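Local coordinates for D-alanine--D-alanine ligase (Acinetobacter baumannii ACICU, PDB 5D8D), which joins two D-alanine molecules at the expense of ATP, giving the D-alanyl-D-alanine dipeptide used in peptidoglycan synthesis, at residues E132-E144 and A166-W178. Residues are numbered along the deposited sequence; the frame is centred on the assembly and turned at random.
Sequences ELGLPVIIKPVHE and ATQHDAVVMAEKW
The carboxylate of Asp170 grips His143 twice. Asp170 OD2 accepts the backbone N-H of His143, with N to OD2 2.8 Å; this donor sits 33° out of the carboxylate plane. Asp170 OD1 turns its syn lone pair to the ring and accepts from His143 ND1 at 3.3 Å, almost exactly in the ring plane. The ND1 bond holds the imidazole nearly coplanar with the carboxylate, while the backbone N-H bond ties Asp170 to the main chain. At the same ring edge lies Val172 CG1, and His143 NE2 makes a weak hydrogen bond to Asp99 OD2.

Next to this pair the two segments form antiparallel strands 137-141 and 173-177. Ile138 and Glu176 exchange two nearly straight backbone bonds, and Lys140 and Met174 do the same. These are the middle strands of the four-stranded antiparallel sheet in the central domain, one of the two lobes that make up the ATP-grasp fold, with 117-120 and 151-153 outside them. Both segments belong to the predicted ATP site.

On the face carrying Ile138 and Lys140, the lysine chain leaves alongside Met174, CG to CG 3.9 Å. A bend at chi3 (76°) turns its amine to Glu176, where NZ meets the syn side of OE2 at 3.1 Å. Glu176 OE1 pairs with Lys104, so the carboxylate bridges two lysines. The Lys140 side chain also lies near that of Glu268, a predicted magnesium ligand. Ile138 CB abuts the indole edge of Trp178, 3.8 Å from CE3.

The other face is apolar and tight. Ile139 puts its CD1 3.4 Å from Ala175 CB. Its CG2 touches Val173 CG1, also at 3.4 Å, the two side chains meeting at about a right angle. Leu133, at the end of helix 126-133, reaches Ala175 with CD2. Ala166 of helix 159-169 rests its CB against the Pro141 ring.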
loop_
_atom_site.group_PDB
_atom_site.type_symbol
_atom_site.label_atom_id
_atom_site.label_comp_id
_atom_site.label_asym_id
_atom_site.label_seq_id
_atom_site.Cartn_x
_atom_site.Cartn_y
_atom_site.Cartn_z
ATOM N N GLU A 132 -17.151 -8.975 -21.985
ATOM C CA GLU A 132 -15.713 -8.708 -21.922
ATOM C C GLU A 132 -14.925 -9.899 -21.346
ATOM O O GLU A 132 -14.019 -10.429 -21.996
ATOM C CB GLU A 132 -15.436 -7.410 -21.131
ATOM C CG GLU A 132 -15.405 -6.113 -21.966
ATOM C CD GLU A 132 -16.389 -6.064 -23.143
ATOM O OE1 GLU A 132 -17.617 -6.225 -22.920
ATOM O OE2 GLU A 132 -15.930 -5.849 -24.296
ATOM N N LEU A 133 -15.283 -10.322 -20.139
ATOM C CA LEU A 133 -14.594 -11.440 -19.460
ATOM C C LEU A 133 -14.915 -12.820 -20.040
ATOM O O LEU A 133 -14.027 -13.674 -20.108
ATOM C CB LEU A 133 -14.893 -11.439 -17.941
ATOM C CG LEU A 133 -13.976 -10.677 -16.956
ATOM C CD1 LEU A 133 -13.059 -9.637 -17.600
ATOM C CD2 LEU A 133 -14.803 -10.038 -15.846
ATOM N N GLY A 134 -16.177 -13.034 -20.426
ATOM C CA GLY A 134 -16.691 -14.361 -20.803
ATOM C C GLY A 134 -17.179 -15.136 -19.582
ATOM O O GLY A 134 -16.803 -14.835 -18.438
ATOM N N LEU A 135 -18.033 -16.128 -19.813
ATOM C CA LEU A 135 -18.406 -17.056 -18.747
ATOM C C LEU A 135 -17.529 -18.307 -18.859
ATOM O O LEU A 135 -17.134 -18.692 -19.961
ATOM C CB LEU A 135 -19.904 -17.423 -18.771
ATOM C CG LEU A 135 -20.878 -16.388 -18.153
ATOM C CD1 LEU A 135 -21.486 -15.513 -19.221
ATOM C CD2 LEU A 135 -22.010 -17.017 -17.372
ATOM N N PRO A 136 -17.187 -18.927 -17.734
ATOM C CA PRO A 136 -17.566 -18.478 -16.387
ATOM C C PRO A 136 -16.528 -17.535 -15.724
ATOM O O PRO A 136 -15.415 -17.371 -16.236
ATOM C CB PRO A 136 -17.704 -19.800 -15.611
ATOM C CG PRO A 136 -17.323 -20.898 -16.565
ATOM C CD PRO A 136 -16.587 -20.265 -17.698
ATOM N N VAL A 137 -16.922 -16.909 -14.611
ATOM C CA VAL A 137 -16.031 -16.051 -13.797
ATOM C C VAL A 137 -16.100 -16.467 -12.325
ATOM O O VAL A 137 -16.961 -17.249 -11.923
ATOM C CB VAL A 137 -16.351 -14.525 -13.919
ATOM C CG1 VAL A 137 -16.381 -14.085 -15.376
ATOM C CG2 VAL A 137 -17.650 -14.163 -13.207
ATOM N N ILE A 138 -15.183 -15.920 -11.536
ATOM C CA ILE A 138 -15.162 -16.117 -10.090
ATOM C C ILE A 138 -15.318 -14.727 -9.483
ATOM O O ILE A 138 -14.631 -13.787 -9.902
ATOM C CB ILE A 138 -13.878 -16.847 -9.597
ATOM C CG1 ILE A 138 -13.815 -16.873 -8.066
ATOM C CG2 ILE A 138 -12.595 -16.221 -10.138
ATOM C CD1 ILE A 138 -12.801 -17.849 -7.504
ATOM N N ILE A 139 -16.251 -14.613 -8.534
ATOM C CA ILE A 139 -16.530 -13.370 -7.786
ATOM C C ILE A 139 -15.841 -13.486 -6.433
ATOM O O ILE A 139 -16.128 -14.423 -5.680
ATOM C CB ILE A 139 -18.063 -13.155 -7.550
ATOM C CG1 ILE A 139 -18.857 -13.155 -8.879
ATOM C CG2 ILE A 139 -18.329 -11.881 -6.747
ATOM C CD1 ILE A 139 -18.494 -12.042 -9.842
ATOM N N LYS A 140 -14.940 -12.556 -6.118
ATOM C CA LYS A 140 -14.218 -12.598 -4.835
ATOM C C LYS A 140 -14.141 -11.226 -4.174
ATOM O O LYS A 140 -14.077 -10.216 -4.878
ATOM C CB LYS A 140 -12.814 -13.236 -4.985
ATOM C CG LYS A 140 -11.965 -12.770 -6.161
ATOM C CD LYS A 140 -10.604 -13.465 -6.201
ATOM C CE LYS A 140 -10.684 -14.900 -6.701
ATOM N NZ LYS A 140 -9.321 -15.473 -6.940
ATOM N N PRO A 141 -14.159 -11.187 -2.816
ATOM C CA PRO A 141 -13.951 -9.905 -2.145
ATOM C C PRO A 141 -12.519 -9.484 -2.394
ATOM O O PRO A 141 -11.609 -10.323 -2.342
ATOM C CB PRO A 141 -14.179 -10.220 -0.662
ATOM C CG PRO A 141 -13.790 -11.648 -0.528
ATOM C CD PRO A 141 -14.166 -12.303 -1.844
ATOM N N VAL A 142 -12.347 -8.201 -2.689
ATOM C CA VAL A 142 -11.051 -7.633 -3.031
ATOM C C VAL A 142 -10.023 -7.720 -1.882
ATOM O O VAL A 142 -8.832 -7.918 -2.151
ATOM C CB VAL A 142 -11.235 -6.166 -3.480
ATOM C CG1 VAL A 142 -9.903 -5.455 -3.622
ATOM C CG2 VAL A 142 -12.025 -6.121 -4.783
ATOM N N HIS A 143 -10.472 -7.584 -0.623
ATOM C CA HIS A 143 -9.544 -7.322 0.490
ATOM C C HIS A 143 -9.310 -8.454 1.481
ATOM O O HIS A 143 -8.329 -8.380 2.236
ATOM C CB HIS A 143 -9.923 -6.048 1.262
ATOM C CG HIS A 143 -9.594 -4.782 0.542
ATOM N ND1 HIS A 143 -10.562 -3.960 0.000
ATOM C CD2 HIS A 143 -8.404 -4.196 0.276
ATOM C CE1 HIS A 143 -9.977 -2.924 -0.576
ATOM N NE2 HIS A 143 -8.669 -3.039 -0.417
ATOM N N GLU A 144 -10.135 -9.505 1.484
ATOM C CA GLU A 144 -9.919 -10.618 2.451
ATOM C C GLU A 144 -8.518 -11.307 2.408
ATOM O O GLU A 144 -8.153 -12.013 3.363
ATOM C CB GLU A 144 -11.054 -11.653 2.384
ATOM C CG GLU A 144 -12.350 -11.188 3.048
ATOM C CD GLU A 144 -12.335 -11.238 4.587
ATOM O OE1 GLU A 144 -11.281 -11.003 5.224
ATOM O OE2 GLU A 144 -13.401 -11.500 5.186
ATOM N N ALA A 166 -19.755 -12.063 -1.248
ATOM C CA ALA A 166 -18.587 -11.168 -1.154
ATOM C C ALA A 166 -18.879 -9.807 -0.481
ATOM O O ALA A 166 -17.982 -9.231 0.132
ATOM C CB ALA A 166 -17.972 -10.959 -2.543
ATOM N N THR A 167 -20.114 -9.303 -0.604
ATOM C CA THR A 167 -20.512 -7.991 -0.044
ATOM C C THR A 167 -20.559 -7.981 1.494
ATOM O O THR A 167 -20.429 -6.908 2.085
ATOM C CB THR A 167 -21.842 -7.460 -0.674
ATOM O OG1 THR A 167 -21.628 -7.191 -2.068
ATOM C CG2 THR A 167 -22.367 -6.165 0.002
ATOM N N GLN A 168 -20.736 -9.151 2.128
ATOM C CA GLN A 168 -20.559 -9.296 3.597
ATOM C C GLN A 168 -19.136 -8.889 4.016
ATOM O O GLN A 168 -18.955 -8.070 4.928
ATOM C CB GLN A 168 -20.877 -10.742 4.066
ATOM C CG GLN A 168 -20.400 -11.163 5.482
ATOM C CD GLN A 168 -21.391 -10.898 6.627
ATOM O OE1 GLN A 168 -22.588 -11.147 6.506
ATOM N NE2 GLN A 168 -20.876 -10.428 7.758
ATOM N N HIS A 169 -18.145 -9.461 3.327
ATOM C CA HIS A 169 -16.719 -9.270 3.645
ATOM C C HIS A 169 -16.095 -7.984 3.065
ATOM O O HIS A 169 -14.988 -7.616 3.480
ATOM C CB HIS A 169 -15.894 -10.479 3.155
ATOM C CG HIS A 169 -16.384 -11.805 3.661
ATOM N ND1 HIS A 169 -17.061 -12.701 2.860
ATOM C CD2 HIS A 169 -16.310 -12.380 4.885
ATOM C CE1 HIS A 169 -17.380 -13.770 3.567
ATOM N NE2 HIS A 169 -16.933 -13.602 4.800
ATOM N N ASP A 170 -16.783 -7.315 2.123
ATOM C CA ASP A 170 -16.189 -6.202 1.355
ATOM C C ASP A 170 -17.220 -5.329 0.603
ATOM O O ASP A 170 -18.044 -5.846 -0.135
ATOM C CB ASP A 170 -15.214 -6.790 0.329
ATOM C CG ASP A 170 -13.832 -6.185 0.413
ATOM O OD1 ASP A 170 -13.690 -4.949 0.270
ATOM O OD2 ASP A 170 -12.882 -6.973 0.600
ATOM N N ALA A 171 -17.152 -4.011 0.781
ATOM C CA ALA A 171 -17.885 -3.076 -0.085
ATOM C C ALA A 171 -17.436 -3.221 -1.546
ATOM O O ALA A 171 -18.267 -3.170 -2.457
ATOM C CB ALA A 171 -17.675 -1.639 0.376
ATOM N N VAL A 172 -16.125 -3.415 -1.752
ATOM C CA VAL A 172 -15.525 -3.571 -3.100
ATOM C C VAL A 172 -15.197 -5.065 -3.439
ATOM O O VAL A 172 -14.594 -5.803 -2.645
ATOM C CB VAL A 172 -14.336 -2.575 -3.321
ATOM C CG1 VAL A 172 -13.251 -2.703 -2.248
ATOM C CG2 VAL A 172 -13.762 -2.707 -4.733
ATOM N N VAL A 173 -15.634 -5.493 -4.628
ATOM C CA VAL A 173 -15.649 -6.912 -5.061
ATOM C C VAL A 173 -15.129 -6.956 -6.518
ATOM O O VAL A 173 -15.365 -6.006 -7.291
ATOM C CB VAL A 173 -17.090 -7.494 -4.931
ATOM C CG1 VAL A 173 -17.230 -8.857 -5.581
ATOM C CG2 VAL A 173 -17.520 -7.575 -3.467
ATOM N N MET A 174 -14.382 -8.013 -6.877
ATOM C CA MET A 174 -13.908 -8.214 -8.282
ATOM C C MET A 174 -14.451 -9.492 -8.903
ATOM O O MET A 174 -14.456 -10.542 -8.266
ATOM C CB MET A 174 -12.376 -8.205 -8.430
ATOM C CG MET A 174 -11.576 -9.168 -7.558
ATOM S SD MET A 174 -10.048 -9.840 -8.298
ATOM C CE MET A 174 -9.440 -8.496 -9.320
ATOM N N ALA A 175 -14.931 -9.378 -10.140
ATOM C CA ALA A 175 -15.218 -10.542 -10.972
ATOM C C ALA A 175 -13.972 -10.808 -11.815
ATOM O O ALA A 175 -13.578 -9.965 -12.613
ATOM C CB ALA A 175 -16.438 -10.302 -11.853
ATOM N N GLU A 176 -13.356 -11.973 -11.623
ATOM C CA GLU A 176 -12.168 -12.389 -12.366
ATOM C C GLU A 176 -12.564 -13.512 -13.353
ATOM O O GLU A 176 -13.367 -14.404 -12.997
ATOM C CB GLU A 176 -11.127 -12.878 -11.354
ATOM C CG GLU A 176 -9.732 -13.208 -11.889
ATOM C CD GLU A 176 -8.801 -13.812 -10.818
ATOM O OE1 GLU A 176 -7.584 -13.550 -10.872
ATOM O OE2 GLU A 176 -9.278 -14.555 -9.916
ATOM N N LYS A 177 -12.010 -13.467 -14.575
ATOM C CA LYS A 177 -12.174 -14.543 -15.587
ATOM C C LYS A 177 -11.765 -15.915 -15.049
ATOM O O LYS A 177 -10.634 -16.062 -14.612
ATOM C CB LYS A 177 -11.309 -14.229 -16.813
ATOM C CG LYS A 177 -11.214 -15.328 -17.860
ATOM C CD LYS A 177 -10.695 -14.798 -19.198
ATOM C CE LYS A 177 -10.050 -15.883 -20.070
ATOM N NZ LYS A 177 -10.714 -15.964 -21.403
ATOM N N TRP A 178 -12.656 -16.912 -15.098
ATOM C CA TRP A 178 -12.322 -18.265 -14.612
ATOM C C TRP A 178 -11.301 -18.870 -15.556
ATOM O O TRP A 178 -11.416 -18.707 -16.753
ATOM C CB TRP A 178 -13.551 -19.184 -14.540
ATOM C CG TRP A 178 -13.274 -20.554 -13.952
ATOM C CD1 TRP A 178 -13.024 -21.709 -14.642
ATOM C CD2 TRP A 178 -13.214 -20.905 -12.558
ATOM N NE1 TRP A 178 -12.822 -22.755 -13.769
ATOM C CE2 TRP A 178 -12.931 -22.289 -12.484
ATOM C CE3 TRP A 178 -13.373 -20.183 -11.365
ATOM C CZ2 TRP A 178 -12.801 -22.966 -11.253
ATOM C CZ3 TRP A 178 -13.248 -20.860 -10.142
ATOM C CH2 TRP A 178 -12.967 -22.237 -10.099
#